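Local coordinates for dihydrodipicolinate reductase N-terminus domain-containing protein (Mycobacterium smegmatis, PDB 6IAQ) that binds NADP and acts as a native amine dehydrogenase, a type of enzyme used for the asymmetric reductive amination of ketones, at residues R9-G14 / E68-T73; G35-S40 / D64-V69; R227-S232 / G251-D256. One frame throughout, in Å; residues are numbered along the deposited sequence.

Overall arrangement
Contacts 1 and 2 nest in the N-terminal part of the chain. Strand 9-13 opens contact 1, which closes a long loop when helix 66-73 comes back over the strand. Within that loop, strand 32-37 runs parallel beside strand 9-13 and meets the start of the same helix in contact 2, so the two contacts share Glu68 and Val69, and their centres lie about 7 Å apart. Together they seat one helix on two neighbouring strands of the parallel sheet that carries NADP. Contact 3 follows later in the chain, closing a shorter excursion between strands 219-230 and 249-260 of the mixed sheet, with its centre about 37 Å from that of contact 1.

Contact 1 (R9-G14 / E68-T73); sequences RAVVYG and EVLEQT. With NAP (NADP nicotinamide-adenine-dinucleotide phosphate), chain F.
The bend of the Arg9 chain at chi3 (65°) turns its guanidinium group toward the C-terminal end of helix 66-73, where NH1 and NH2 both point at the carbonyl oxygen of Thr73; Val11 (chi1 162° to CG1) places CG2, its touching methyl, anti to the carbonyl carbon. The shorter bond, Arg9 NH2 to Thr73 O, is 2.6 Å long and lies in the carbonyl plane; Arg9 NH1 reaches the same oxygen at 2.9 Å, more bent. Thr73 O lies close to the guanidinium plane, so the arginine grips it end-on with its flat edge. NH1 also bonds to His74 O, which fixes the rotation of the group, and its positive charge probably suits the carbonyl-rich helix end.

Two residues along the strand, and a turn back along the helix, the contact becomes apolar. Val11 CG2 is 3.8 Å from Val69 CG1 and 4.2 Å from Leu70 CD2, both on buried residues. It also stands 3.7 Å from Thr73 OG1, a hydroxyl that bonds back to Val69 O at 2.7 Å from above the carbonyl plane.

At the strand's end, Tyr13 brings its ring edge to the NADP adenine. Strand and helix run antiparallel, at 171°: helix 66-73 links strands 32-37 and 77-80 in a beta-alpha-beta crossover passing over strand 9-13, as in a Rossmann-type nucleotide-binding domain.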
loop_
_atom_site.group_PDB
_atom_site.type_symbol
_atom_site.label_atom_id
_atom_site.label_comp_id
_atom_site.label_asym_id
_atom_site.label_seq_id
_atom_site.Cartn_x
_atom_site.Cartn_y
_atom_site.Cartn_z
ATOM N N ARG A 9 16.387 -7.942 22.331
ATOM C CA ARG A 9 15.939 -8.725 23.514
ATOM C C ARG A 9 14.468 -8.357 23.756
ATOM O O ARG A 9 14.162 -7.151 23.933
ATOM C CB ARG A 9 16.869 -8.474 24.713
ATOM C CG ARG A 9 18.316 -8.915 24.485
ATOM C CD ARG A 9 19.284 -8.371 25.528
ATOM N NE ARG A 9 18.991 -8.913 26.847
ATOM C CZ ARG A 9 18.342 -8.289 27.827
ATOM N NH1 ARG A 9 17.945 -7.026 27.705
ATOM N NH2 ARG A 9 18.175 -8.916 28.985
ATOM N N ALA A 10 13.585 -9.349 23.733
ATOM C CA ALA A 10 12.115 -9.123 23.798
ATOM C C ALA A 10 11.486 -9.831 25.010
ATOM O O ALA A 10 11.956 -10.936 25.354
ATOM C CB ALA A 10 11.489 -9.606 22.511
ATOM N N VAL A 11 10.462 -9.216 25.591
ATOM C CA VAL A 11 9.537 -9.851 26.570
ATOM C C VAL A 11 8.184 -10.062 25.873
ATOM O O VAL A 11 7.654 -9.094 25.286
ATOM C CB VAL A 11 9.413 -9.011 27.852
ATOM C CG1 VAL A 11 8.171 -9.375 28.679
ATOM C CG2 VAL A 11 10.666 -9.179 28.714
ATOM N N VAL A 12 7.669 -11.292 25.885
ATOM C CA VAL A 12 6.326 -11.578 25.295
ATOM C C VAL A 12 5.312 -11.397 26.431
ATOM O O VAL A 12 5.382 -12.113 27.458
ATOM C CB VAL A 12 6.231 -12.889 24.479
ATOM C CG1 VAL A 12 7.582 -13.549 24.214
ATOM C CG2 VAL A 12 5.247 -13.891 25.016
ATOM N N TYR A 13 4.529 -10.331 26.317
ATOM C CA TYR A 13 3.573 -9.835 27.316
ATOM C C TYR A 13 2.186 -10.379 26.944
ATOM O O TYR A 13 1.539 -9.845 25.991
ATOM C CB TYR A 13 3.673 -8.313 27.351
ATOM C CG TYR A 13 3.242 -7.636 28.623
ATOM C CD1 TYR A 13 2.250 -8.169 29.433
ATOM C CD2 TYR A 13 3.800 -6.431 28.993
ATOM C CE1 TYR A 13 1.812 -7.503 30.561
ATOM C CE2 TYR A 13 3.395 -5.769 30.137
ATOM C CZ TYR A 13 2.408 -6.318 30.934
ATOM O OH TYR A 13 1.987 -5.667 32.054
ATOM N N GLY A 14 1.744 -11.403 27.687
ATOM C CA GLY A 14 0.594 -12.251 27.353
ATOM C C GLY A 14 1.076 -13.412 26.512
ATOM O O GLY A 14 2.013 -13.235 25.709
ATOM N N GLU A 68 8.351 -6.926 37.624
ATOM C CA GLU A 68 9.493 -7.768 38.065
ATOM C C GLU A 68 10.250 -8.280 36.831
ATOM O O GLU A 68 11.500 -8.247 36.822
ATOM C CB GLU A 68 9.005 -8.895 38.971
ATOM C CG GLU A 68 10.120 -9.778 39.487
ATOM C CD GLU A 68 9.719 -10.636 40.672
ATOM O OE1 GLU A 68 9.019 -11.642 40.454
ATOM O OE2 GLU A 68 10.074 -10.268 41.816
ATOM N N VAL A 69 9.538 -8.752 35.813
ATOM C CA VAL A 69 10.190 -9.269 34.574
ATOM C C VAL A 69 10.981 -8.125 33.915
ATOM O O VAL A 69 12.122 -8.377 33.487
ATOM C CB VAL A 69 9.168 -9.885 33.614
ATOM C CG1 VAL A 69 9.759 -10.172 32.247
ATOM C CG2 VAL A 69 8.587 -11.143 34.202
ATOM N N LEU A 70 10.412 -6.919 33.830
ATOM C CA LEU A 70 11.087 -5.790 33.145
ATOM C C LEU A 70 12.314 -5.350 33.962
ATOM O O LEU A 70 13.362 -5.074 33.353
ATOM C CB LEU A 70 10.090 -4.645 32.950
ATOM C CG LEU A 70 8.938 -4.916 31.974
ATOM C CD1 LEU A 70 8.253 -3.629 31.557
ATOM C CD2 LEU A 70 9.366 -5.680 30.734
ATOM N N GLU A 71 12.191 -5.279 35.291
ATOM C CA GLU A 71 13.296 -4.887 36.207
ATOM C C GLU A 71 14.408 -5.936 36.094
ATOM O O GLU A 71 15.585 -5.547 36.086
ATOM C CB GLU A 71 12.763 -4.674 37.625
ATOM C CG GLU A 71 11.916 -3.401 37.719
ATOM C CD GLU A 71 10.959 -3.295 38.898
ATOM O OE1 GLU A 71 11.051 -4.152 39.808
ATOM O OE2 GLU A 71 10.123 -2.352 38.917
ATOM N N GLN A 72 14.064 -7.213 35.964
ATOM C CA GLN A 72 15.052 -8.322 35.912
ATOM C C GLN A 72 15.742 -8.396 34.527
ATOM O O GLN A 72 16.912 -8.835 34.495
ATOM C CB GLN A 72 14.384 -9.644 36.297
ATOM C CG GLN A 72 14.106 -9.747 37.792
ATOM C CD GLN A 72 13.422 -11.044 38.164
ATOM O OE1 GLN A 72 13.173 -11.921 37.328
ATOM N NE2 GLN A 72 13.004 -11.125 39.416
ATOM N N THR A 73 15.067 -8.048 33.422
ATOM C CA THR A 73 15.567 -8.358 32.059
ATOM C C THR A 73 15.854 -7.100 31.220
ATOM O O THR A 73 16.666 -7.232 30.285
ATOM C CB THR A 73 14.614 -9.311 31.327
ATOM O OG1 THR A 73 13.381 -8.616 31.162
ATOM C CG2 THR A 73 14.420 -10.620 32.065
HETATM P PA NAP F . -6.239 -14.573 24.281
HETATM O O1A NAP F . -5.872 -15.844 23.673
HETATM O O2A NAP F . -7.430 -14.402 25.271
HETATM O O5B NAP F . -4.885 -14.010 24.998
HETATM C C5B NAP F . -4.896 -12.941 25.954
HETATM C C4B NAP F . -3.730 -13.152 26.910
HETATM O O4B NAP F . -3.630 -12.085 27.851
HETATM C C3B NAP F . -3.800 -14.457 27.748
HETATM O O3B NAP F . -2.509 -15.082 27.548
HETATM C C2B NAP F . -3.929 -14.032 29.208
HETATM O O2B NAP F . -3.149 -14.834 30.123
HETATM C C1B NAP F . -3.238 -12.707 29.117
HETATM N N9A NAP F . -3.536 -11.715 30.149
HETATM C C8A NAP F . -4.717 -11.165 30.494
HETATM N N7A NAP F . -4.492 -10.235 31.430
HETATM C C5A NAP F . -3.152 -10.147 31.607
HETATM C C6A NAP F . -2.199 -9.352 32.422
HETATM N N6A NAP F . -2.631 -8.424 33.266
HETATM N N1A NAP F . -0.896 -9.597 32.301
HETATM C C2A NAP F . -0.385 -10.516 31.456
HETATM N N3A NAP F . -1.171 -11.287 30.670
HETATM C C4A NAP F . -2.523 -11.132 30.764
HETATM O O3 NAP F . -6.535 -13.421 23.145
HETATM P PN NAP F . -5.690 -13.232 21.730
HETATM O O1N NAP F . -6.397 -13.822 20.550
HETATM O O2N NAP F . -4.257 -13.585 21.921
HETATM O O5D NAP F . -5.927 -11.651 21.746
HETATM C C5D NAP F . -5.325 -10.720 22.654
HETATM C C4D NAP F . -5.696 -9.285 22.404
HETATM O O4D NAP F . -5.149 -8.906 21.098
HETATM C C3D NAP F . -7.186 -9.089 22.416
HETATM O O3D NAP F . -7.575 -7.904 23.087
HETATM C C2D NAP F . -7.524 -8.989 20.922
HETATM O O2D NAP F . -8.744 -8.255 20.749
HETATM C C1D NAP F . -6.229 -8.334 20.362
HETATM N N1N NAP F . -6.043 -8.620 18.929
HETATM C C2N NAP F . -5.812 -7.599 18.125
HETATM C C3N NAP F . -5.693 -7.820 16.761
HETATM C C7N NAP F . -5.378 -6.687 15.808
HETATM O O7N NAP F . -5.453 -6.956 14.610
HETATM N N7N NAP F . -5.000 -5.476 16.254
HETATM C C4N NAP F . -5.805 -9.121 16.271
HETATM C C5N NAP F . -6.044 -10.182 17.138
HETATM C C6N NAP F . -6.151 -9.881 18.473
HETATM P P2B NAP F . -3.427 -16.391 30.348
HETATM O O1X NAP F . -3.055 -17.125 29.093
HETATM O O2X NAP F . -2.387 -16.813 31.384
HETATM O O3X NAP F . -4.897 -16.316 30.773
#

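Contact 2 (G35-S40 / D64-V69); sequences GAIARS and DDAAEV. With NAP (NADP nicotinamide-adenine-dinucleotide phosphate), chain F.
Ile37, with the largest buried surface in the contact, lays its side chain along the start of helix 66-73. Its CD1 presses on Ala66, 3.5 Å from Ala66 CA and 3.6 Å from Ala66 CB. CG2, held anti to the backbone N (chi1 -50° measured to CG1), faces the cofactor, 3.8 Å from C2A of the NADP adenine, while still brushing Ala66 CB, so one side chain joins helix and nucleotide.

Val69 slides past Ile37 in the opposite direction, bringing its CG2 to 4.1 Å from Ile37 CG1. Its other methyl, CG1, lies 4.1 Å from Gly35 CA.

Asp64 meets the strand's end through its backbone: its CA-H points at Ala38 O. Its carboxylate leads away from the strand. Next to it, Asp65 caps the helix, its OD1 accepting from Glu68 N from above the carboxylate plane.

Beyond the strand, Arg39 N and Ser40 N both donate to phosphate oxygen O2X, Ser40 N at 2.8 Å, while Ser40 OG bonds O3X. This is the 2'-phosphate site after the second strand of a Rossmann-type domain, consistent with a preference for NADP.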
loop_
_atom_site.group_PDB
_atom_site.type_symbol
_atom_site.label_atom_id
_atom_site.label_comp_id
_atom_site.label_asym_id
_atom_site.label_seq_id
_atom_site.Cartn_x
_atom_site.Cartn_y
_atom_site.Cartn_z
ATOM N N GLY A 35 11.990 -12.926 28.459
ATOM C CA GLY A 35 10.933 -12.922 29.491
ATOM C C GLY A 35 9.552 -13.136 28.905
ATOM O O GLY A 35 9.393 -12.988 27.673
ATOM N N ALA A 36 8.585 -13.504 29.752
ATOM C CA ALA A 36 7.212 -13.855 29.326
ATOM C C ALA A 36 6.264 -13.664 30.518
ATOM O O ALA A 36 6.603 -14.107 31.642
ATOM C CB ALA A 36 7.186 -15.253 28.764
ATOM N N ILE A 37 5.172 -12.941 30.294
ATOM C CA ILE A 37 4.192 -12.540 31.333
ATOM C C ILE A 37 2.834 -13.167 30.990
ATOM O O ILE A 37 2.383 -13.063 29.812
ATOM C CB ILE A 37 4.127 -11.020 31.466
ATOM C CG1 ILE A 37 5.531 -10.424 31.609
ATOM C CG2 ILE A 37 3.189 -10.600 32.594
ATOM C CD1 ILE A 37 5.591 -8.948 31.346
ATOM N N ALA A 38 2.231 -13.836 31.973
ATOM C CA ALA A 38 0.895 -14.457 31.866
ATOM C C ALA A 38 0.102 -14.117 33.130
ATOM O O ALA A 38 0.606 -13.346 33.998
ATOM C CB ALA A 38 1.019 -15.950 31.650
ATOM N N ARG A 39 -1.130 -14.616 33.202
ATOM C CA ARG A 39 -2.078 -14.318 34.302
ATOM C C ARG A 39 -2.539 -15.649 34.923
ATOM O O ARG A 39 -2.669 -15.688 36.136
ATOM C CB ARG A 39 -3.209 -13.436 33.758
ATOM C CG ARG A 39 -4.345 -13.175 34.730
ATOM C CD ARG A 39 -5.338 -12.185 34.205
ATOM N NE ARG A 39 -6.344 -11.967 35.231
ATOM C CZ ARG A 39 -7.390 -12.757 35.456
ATOM N NH1 ARG A 39 -7.584 -13.849 34.732
ATOM N NH2 ARG A 39 -8.253 -12.444 36.408
ATOM N N SER A 40 -2.770 -16.705 34.129
ATOM C CA SER A 40 -3.296 -18.023 34.589
ATOM C C SER A 40 -2.252 -18.755 35.442
ATOM O O SER A 40 -1.119 -18.963 35.000
ATOM C CB SER A 40 -3.769 -18.865 33.425
ATOM O OG SER A 40 -4.974 -18.328 32.903
ATOM N N ASP A 64 4.070 -13.951 36.446
ATOM C CA ASP A 64 2.767 -13.250 36.568
ATOM C C ASP A 64 3.009 -11.824 37.022
ATOM O O ASP A 64 2.032 -11.162 37.324
ATOM C CB ASP A 64 1.811 -13.975 37.517
ATOM C CG ASP A 64 2.385 -14.191 38.917
ATOM O OD1 ASP A 64 3.495 -13.696 39.194
ATOM O OD2 ASP A 64 1.756 -14.921 39.705
ATOM N N ASP A 65 4.257 -11.356 36.999
ATOM C CA ASP A 65 4.635 -10.042 37.573
ATOM C C ASP A 65 5.386 -9.242 36.501
ATOM O O ASP A 65 6.630 -9.413 36.404
ATOM C CB ASP A 65 5.461 -10.249 38.845
ATOM C CG ASP A 65 5.655 -8.996 39.669
ATOM O OD1 ASP A 65 5.578 -7.868 39.095
ATOM O OD2 ASP A 65 5.924 -9.163 40.887
ATOM N N ALA A 66 4.665 -8.419 35.737
ATOM C CA ALA A 66 5.232 -7.667 34.585
ATOM C C ALA A 66 6.414 -6.781 35.042
ATOM O O ALA A 66 7.484 -6.807 34.386
ATOM C CB ALA A 66 4.152 -6.849 33.908
ATOM N N ALA A 67 6.209 -5.979 36.081
ATOM C CA ALA A 67 7.224 -5.008 36.583
ATOM C C ALA A 67 8.496 -5.783 36.966
ATOM O O ALA A 67 9.599 -5.371 36.575
ATOM C CB ALA A 67 6.668 -4.206 37.716
ATOM N N GLU A 68 8.351 -6.926 37.624
ATOM C CA GLU A 68 9.493 -7.768 38.065
ATOM C C GLU A 68 10.250 -8.280 36.831
ATOM O O GLU A 68 11.500 -8.247 36.822
ATOM C CB GLU A 68 9.005 -8.895 38.971
ATOM C CG GLU A 68 10.120 -9.778 39.487
ATOM C CD GLU A 68 9.719 -10.636 40.672
ATOM O OE1 GLU A 68 9.019 -11.642 40.454
ATOM O OE2 GLU A 68 10.074 -10.268 41.816
ATOM N N VAL A 69 9.538 -8.752 35.813
ATOM C CA VAL A 69 10.190 -9.269 34.574
ATOM C C VAL A 69 10.981 -8.125 33.915
ATOM O O VAL A 69 12.122 -8.377 33.487
ATOM C CB VAL A 69 9.168 -9.885 33.614
ATOM C CG1 VAL A 69 9.759 -10.172 32.247
ATOM C CG2 VAL A 69 8.587 -11.143 34.202
HETATM P PA NAP F . -6.239 -14.573 24.281
HETATM O O1A NAP F . -5.872 -15.844 23.673
HETATM O O2A NAP F . -7.430 -14.402 25.271
HETATM O O5B NAP F . -4.885 -14.010 24.998
HETATM C C5B NAP F . -4.896 -12.941 25.954
HETATM C C4B NAP F . -3.730 -13.152 26.910
HETATM O O4B NAP F . -3.630 -12.085 27.851
HETATM C C3B NAP F . -3.800 -14.457 27.748
HETATM O O3B NAP F . -2.509 -15.082 27.548
HETATM C C2B NAP F . -3.929 -14.032 29.208
HETATM O O2B NAP F . -3.149 -14.834 30.123
HETATM C C1B NAP F . -3.238 -12.707 29.117
HETATM N N9A NAP F . -3.536 -11.715 30.149
HETATM C C8A NAP F . -4.717 -11.165 30.494
HETATM N N7A NAP F . -4.492 -10.235 31.430
HETATM C C5A NAP F . -3.152 -10.147 31.607
HETATM C C6A NAP F . -2.199 -9.352 32.422
HETATM N N6A NAP F . -2.631 -8.424 33.266
HETATM N N1A NAP F . -0.896 -9.597 32.301
HETATM C C2A NAP F . -0.385 -10.516 31.456
HETATM N N3A NAP F . -1.171 -11.287 30.670
HETATM C C4A NAP F . -2.523 -11.132 30.764
HETATM O O3 NAP F . -6.535 -13.421 23.145
HETATM P PN NAP F . -5.690 -13.232 21.730
HETATM O O1N NAP F . -6.397 -13.822 20.550
HETATM O O2N NAP F . -4.257 -13.585 21.921
HETATM O O5D NAP F . -5.927 -11.651 21.746
HETATM C C5D NAP F . -5.325 -10.720 22.654
HETATM C C4D NAP F . -5.696 -9.285 22.404
HETATM O O4D NAP F . -5.149 -8.906 21.098
HETATM C C3D NAP F . -7.186 -9.089 22.416
HETATM O O3D NAP F . -7.575 -7.904 23.087
HETATM C C2D NAP F . -7.524 -8.989 20.922
HETATM O O2D NAP F . -8.744 -8.255 20.749
HETATM C C1D NAP F . -6.229 -8.334 20.362
HETATM N N1N NAP F . -6.043 -8.620 18.929
HETATM C C2N NAP F . -5.812 -7.599 18.125
HETATM C C3N NAP F . -5.693 -7.820 16.761
HETATM C C7N NAP F . -5.378 -6.687 15.808
HETATM O O7N NAP F . -5.453 -6.956 14.610
HETATM N N7N NAP F . -5.000 -5.476 16.254
HETATM C C4N NAP F . -5.805 -9.121 16.271
HETATM C C5N NAP F . -6.044 -10.182 17.138
HETATM C C6N NAP F . -6.151 -9.881 18.473
HETATM P P2B NAP F . -3.427 -16.391 30.348
HETATM O O1X NAP F . -3.055 -17.125 29.093
HETATM O O2X NAP F . -2.387 -16.813 31.384
HETATM O O3X NAP F . -4.897 -16.316 30.773
HETATM O O HOH W 1 0.173 -11.144 34.866
#

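Contact 3 (R227-S232 / G251-D256); sequences RPDIAS and GFTDID
Thr253 and Asp229 form the tight part of this contact, meeting side chain to side chain at about a right angle. The Thr253 hydroxyl donates to Asp229 OD1 at 2.7 Å, and OD1 receives it on its syn lone pair. With its CG anti to the carbonyl carbon (chi1 -59°), Asp229 lays the carboxylate across the neighbouring strand, and OD2 comes to 3.2 Å from the carbonyl carbon of Phe252. OD2 is itself bonded to Ser271 OG of strand 265-273, so this buried carboxylate is held at both oxygens and ties three strands together.

The backbones of the same residues and their neighbours also pair. Arg227 and Thr253 form an antiparallel hydrogen-bonded pair, with Thr253 N donating to Arg227 O at 3.0 Å and a nearly straight 175°, and Arg227 N returning a bond to Thr253 O. At the next pair, Pro228 faces Phe252 without hydrogen bonds; their side chains diverge, and Phe252 CB packs 3.3 Å from Arg227 O. The phenyl ring carries on to the helical side of the sheet, where it touches Phe190 and makes a cation-pi contact with Arg199.

On the same face as Asp229 and Thr253, Arg227 makes the looser, solvent-exposed part. It runs beside Thr253 in the same direction, and its guanidinium covers Thr253 CG2 with one face, the methyl 4.0 Å above the plane and offset toward the rim; NH1 comes no nearer than 4.2 Å to that methyl. Beyond Asp229 the chain runs past the start of 251-256.

This is antiparallel pairing at the edge of the mixed sheet in the C-terminal domain, with strand 219-230 outermost within the chain.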
loop_
_atom_site.group_PDB
_atom_site.type_symbol
_atom_site.label_atom_id
_atom_site.label_comp_id
_atom_site.label_asym_id
_atom_site.label_seq_id
_atom_site.Cartn_x
_atom_site.Cartn_y
_atom_site.Cartn_z
ATOM N N ARG A 227 -25.060 -4.071 15.469
ATOM C CA ARG A 227 -26.113 -5.096 15.597
ATOM C C ARG A 227 -25.434 -6.421 15.915
ATOM O O ARG A 227 -24.290 -6.675 15.514
ATOM C CB ARG A 227 -26.942 -5.149 14.309
ATOM C CG ARG A 227 -26.167 -5.586 13.081
ATOM C CD ARG A 227 -27.075 -6.251 12.065
ATOM N NE ARG A 227 -26.364 -6.979 11.024
ATOM C CZ ARG A 227 -25.806 -6.426 9.947
ATOM N NH1 ARG A 227 -25.799 -5.111 9.769
ATOM N NH2 ARG A 227 -25.227 -7.202 9.043
ATOM N N PRO A 228 -26.112 -7.308 16.666
ATOM C CA PRO A 228 -25.549 -8.608 16.979
ATOM C C PRO A 228 -25.566 -9.482 15.720
ATOM O O PRO A 228 -26.422 -9.280 14.860
ATOM C CB PRO A 228 -26.500 -9.152 18.043
ATOM C CG PRO A 228 -27.840 -8.495 17.682
ATOM C CD PRO A 228 -27.452 -7.103 17.257
ATOM N N ASP A 229 -24.595 -10.391 15.639
ATOM C CA ASP A 229 -24.604 -11.495 14.659
ATOM C C ASP A 229 -25.208 -12.690 15.387
ATOM O O ASP A 229 -24.806 -12.957 16.545
ATOM C CB ASP A 229 -23.206 -11.752 14.084
ATOM C CG ASP A 229 -22.599 -10.545 13.382
ATOM O OD1 ASP A 229 -23.341 -9.750 12.829
ATOM O OD2 ASP A 229 -21.366 -10.416 13.408
ATOM N N ILE A 230 -26.150 -13.373 14.736
ATOM C CA ILE A 230 -27.001 -14.419 15.368
ATOM C C ILE A 230 -26.681 -15.759 14.716
ATOM O O ILE A 230 -26.603 -15.803 13.484
ATOM C CB ILE A 230 -28.480 -14.034 15.160
ATOM C CG1 ILE A 230 -28.768 -12.612 15.650
ATOM C CG2 ILE A 230 -29.389 -15.051 15.814
ATOM C CD1 ILE A 230 -28.427 -12.393 17.115
ATOM N N ALA A 231 -26.556 -16.820 15.503
ATOM C CA ALA A 231 -26.485 -18.209 15.010
ATOM C C ALA A 231 -27.801 -18.574 14.292
ATOM O O ALA A 231 -28.869 -18.510 14.925
ATOM C CB ALA A 231 -26.215 -19.146 16.158
ATOM N N SER A 232 -27.717 -18.968 13.020
ATOM C CA SER A 232 -28.877 -19.380 12.192
ATOM C C SER A 232 -29.205 -20.860 12.444
ATOM O O SER A 232 -30.302 -21.294 12.080
ATOM C CB SER A 232 -28.574 -19.089 10.748
ATOM O OG SER A 232 -27.550 -19.975 10.275
ATOM N N GLY A 251 -21.348 -12.869 17.817
ATOM C CA GLY A 251 -20.466 -11.749 17.516
ATOM C C GLY A 251 -21.269 -10.532 17.216
ATOM O O GLY A 251 -22.451 -10.492 17.581
ATOM N N PHE A 252 -20.669 -9.568 16.541
ATOM C CA PHE A 252 -21.421 -8.365 16.143
ATOM C C PHE A 252 -20.769 -7.705 14.938
ATOM O O PHE A 252 -19.577 -7.936 14.647
ATOM C CB PHE A 252 -21.599 -7.377 17.310
ATOM C CG PHE A 252 -20.342 -6.804 17.918
ATOM C CD1 PHE A 252 -19.657 -5.760 17.314
ATOM C CD2 PHE A 252 -19.909 -7.234 19.162
ATOM C CE1 PHE A 252 -18.513 -5.225 17.893
ATOM C CE2 PHE A 252 -18.762 -6.702 19.730
ATOM C CZ PHE A 252 -18.080 -5.691 19.102
ATOM N N THR A 253 -21.571 -6.841 14.324
ATOM C CA THR A 253 -21.211 -6.019 13.158
ATOM C C THR A 253 -21.364 -4.552 13.551
ATOM O O THR A 253 -22.442 -4.184 14.020
ATOM C CB THR A 253 -22.050 -6.416 11.929
ATOM O OG1 THR A 253 -21.820 -7.805 11.662
ATOM C CG2 THR A 253 -21.741 -5.516 10.747
ATOM N N ASP A 254 -20.314 -3.774 13.373
ATOM C CA ASP A 254 -20.301 -2.308 13.550
ATOM C C ASP A 254 -20.320 -1.656 12.174
ATOM O O ASP A 254 -19.713 -2.202 11.272
ATOM C CB ASP A 254 -19.055 -1.792 14.278
ATOM C CG ASP A 254 -18.799 -2.352 15.662
ATOM O OD1 ASP A 254 -19.759 -2.447 16.454
ATOM O OD2 ASP A 254 -17.615 -2.691 15.937
ATOM N N ILE A 255 -20.868 -0.457 12.082
ATOM C CA ILE A 255 -20.695 0.483 10.945
ATOM C C ILE A 255 -20.370 1.848 11.537
ATOM O O ILE A 255 -21.077 2.287 12.445
ATOM C CB ILE A 255 -21.913 0.488 9.998
ATOM C CG1 ILE A 255 -21.676 1.421 8.810
ATOM C CG2 ILE A 255 -23.182 0.828 10.733
ATOM C CD1 ILE A 255 -22.487 1.038 7.577
ATOM N N ASP A 256 -19.251 2.408 11.123
ATOM C CA ASP A 256 -18.723 3.709 11.564
ATOM C C ASP A 256 -18.631 4.612 10.345
ATOM O O ASP A 256 -18.296 4.120 9.252
ATOM C CB ASP A 256 -17.370 3.552 12.264
ATOM C CG ASP A 256 -17.548 2.900 13.615
ATOM O OD1 ASP A 256 -18.100 3.591 14.518
ATOM O OD2 ASP A 256 -17.234 1.702 13.727
#